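Local structure of 1-deoxy-D-xylulose 5-phosphate reductoisomerase (1R0K) at residues B[171-176]-B[246-251]. The protein catalyses the NADPH-dependent rearrangement and reduction of 1-deoxy-D-xylulose 5-phosphate to 2-C-methyl-D-erythritol 4-phosphate, an early step of isoprenoid biosynthesis that requires a divalent metal ion. Residues are numbered along the deposited sequence; the frame is centred on the assembly and turned at random.
Sequences IIITAS and IHSMVE
Two central antiparallel strands of the four-stranded mixed sheet meet here, I172 facing M249 as a hydrogen-bonded pair. I172 N donates to M249 O at 2.8 Å, the donor lying above the carbonyl plane, and M249 N returns a bond of 2.9 Å to I172 O. Towards T174 and I246, side chains take over from the backbone. T174 places OG1 between its backbone N and carbonyl carbon (chi1 49°), from where the hydroxyl donates to I246 O at 2.9 Å, tilted 29° from that carbonyl's plane. S248 OG accepts a weak bond from T174 N (3.3 Å). A valine in place of T174 would probably leave I246 O without this donor and the strand ends less firmly joined. Threonine suits the spot because its other branch is apolar: its methyl CG2 lies 4.0 Å from I246 CG2, the two side chains crossing at about a right angle. On the same face the bent end of M249 brings CE to 4.0 Å from I172 CD1, and F289 of the second subunit packs on both residues. The hydroxyl of T174 thus satisfies I246 O, with S248 OG adding a weak link to T174 N, where regular strand pairing stops, two residues along the chain before S176, predicted to bind the substrate.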
loop_
_atom_site.group_PDB
_atom_site.type_symbol
_atom_site.label_atom_id
_atom_site.label_comp_id
_atom_site.label_asym_id
_atom_site.label_seq_id
_atom_site.Cartn_x
_atom_site.Cartn_y
_atom_site.Cartn_z
ATOM N N ILE B 171 12.114 0.234 -4.902
ATOM C CA ILE B 171 11.315 -0.933 -4.553
ATOM C C ILE B 171 12.069 -1.568 -3.389
ATOM O O ILE B 171 13.264 -1.861 -3.491
ATOM C CB ILE B 171 11.210 -1.950 -5.715
ATOM C CG1 ILE B 171 10.272 -1.406 -6.797
ATOM C CG2 ILE B 171 10.717 -3.298 -5.191
ATOM C CD1 ILE B 171 10.029 -2.366 -7.951
ATOM N N ILE B 172 11.368 -1.758 -2.281
ATOM C CA ILE B 172 11.969 -2.334 -1.092
ATOM C C ILE B 172 11.507 -3.770 -0.916
ATOM O O ILE B 172 10.330 -4.025 -0.676
ATOM C CB ILE B 172 11.574 -1.544 0.163
ATOM C CG1 ILE B 172 11.887 -0.061 -0.035
ATOM C CG2 ILE B 172 12.309 -2.095 1.381
ATOM C CD1 ILE B 172 11.336 0.817 1.069
ATOM N N ILE B 173 12.433 -4.706 -1.067
ATOM C CA ILE B 173 12.106 -6.103 -0.883
ATOM C C ILE B 173 12.402 -6.396 0.582
ATOM O O ILE B 173 13.549 -6.327 1.018
ATOM C CB ILE B 173 12.974 -7.016 -1.764
ATOM C CG1 ILE B 173 12.826 -6.619 -3.232
ATOM C CG2 ILE B 173 12.566 -8.471 -1.564
ATOM C CD1 ILE B 173 13.712 -7.421 -4.165
ATOM N N THR B 174 11.363 -6.688 1.350
ATOM C CA THR B 174 11.560 -6.997 2.758
ATOM C C THR B 174 12.105 -8.411 2.881
ATOM O O THR B 174 11.843 -9.261 2.029
ATOM C CB THR B 174 10.253 -6.857 3.549
ATOM O OG1 THR B 174 9.199 -7.553 2.870
ATOM C CG2 THR B 174 9.890 -5.381 3.692
ATOM N N ALA B 175 12.876 -8.652 3.938
ATOM C CA ALA B 175 13.492 -9.951 4.164
ATOM C C ALA B 175 13.496 -10.260 5.649
ATOM O O ALA B 175 13.845 -9.402 6.455
ATOM C CB ALA B 175 14.933 -9.946 3.639
ATOM N N SER B 176 13.108 -11.480 6.008
ATOM C CA SER B 176 13.092 -11.881 7.408
ATOM C C SER B 176 14.517 -11.859 7.934
ATOM O O SER B 176 14.751 -11.572 9.106
ATOM C CB SER B 176 12.541 -13.301 7.558
ATOM O OG SER B 176 13.440 -14.242 6.996
ATOM N N ILE B 246 5.175 -6.949 6.751
ATOM C CA ILE B 246 5.169 -6.046 5.605
ATOM C C ILE B 246 5.868 -6.934 4.581
ATOM O O ILE B 246 7.038 -7.305 4.754
ATOM C CB ILE B 246 5.991 -4.761 5.851
ATOM C CG1 ILE B 246 5.273 -3.891 6.889
ATOM C CG2 ILE B 246 6.178 -4.002 4.537
ATOM C CD1 ILE B 246 5.931 -2.552 7.157
ATOM N N HIS B 247 5.139 -7.294 3.535
ATOM C CA HIS B 247 5.645 -8.206 2.520
ATOM C C HIS B 247 6.527 -7.603 1.425
ATOM O O HIS B 247 7.166 -8.343 0.681
ATOM C CB HIS B 247 4.459 -8.979 1.941
ATOM C CG HIS B 247 3.724 -9.784 2.972
ATOM N ND1 HIS B 247 2.349 -9.884 3.003
ATOM C CD2 HIS B 247 4.178 -10.504 4.026
ATOM C CE1 HIS B 247 1.988 -10.627 4.035
ATOM N NE2 HIS B 247 3.078 -11.015 4.672
ATOM N N SER B 248 6.560 -6.271 1.366
ATOM C CA SER B 248 7.385 -5.476 0.445
ATOM C C SER B 248 6.758 -4.113 0.177
ATOM O O SER B 248 5.586 -3.889 0.474
ATOM C CB SER B 248 7.668 -6.206 -0.873
ATOM O OG SER B 248 8.780 -7.078 -0.704
ATOM N N MET B 249 7.537 -3.191 -0.381
ATOM C CA MET B 249 7.020 -1.849 -0.602
ATOM C C MET B 249 7.535 -1.177 -1.866
ATOM O O MET B 249 8.537 -1.600 -2.455
ATOM C CB MET B 249 7.378 -0.974 0.602
ATOM C CG MET B 249 7.132 -1.631 1.951
ATOM S SD MET B 249 7.611 -0.569 3.343
ATOM C CE MET B 249 9.209 -1.239 3.752
ATOM N N VAL B 250 6.841 -0.113 -2.263
ATOM C CA VAL B 250 7.219 0.665 -3.437
ATOM C C VAL B 250 7.097 2.148 -3.103
ATOM O O VAL B 250 6.029 2.608 -2.683
ATOM C CB VAL B 250 6.294 0.380 -4.650
ATOM C CG1 VAL B 250 6.699 1.262 -5.821
ATOM C CG2 VAL B 250 6.366 -1.085 -5.047
ATOM N N GLU B 251 8.182 2.898 -3.271
ATOM C CA GLU B 251 8.118 4.330 -3.004
ATOM C C GLU B 251 7.970 5.075 -4.319
ATOM O O GLU B 251 8.643 4.763 -5.305
ATOM C CB GLU B 251 9.371 4.843 -2.287
ATOM C CG GLU B 251 9.219 6.303 -1.837
ATOM C CD GLU B 251 10.476 6.876 -1.218
ATOM O OE1 GLU B 251 11.115 6.180 -0.407
ATOM O OE2 GLU B 251 10.815 8.036 -1.534
#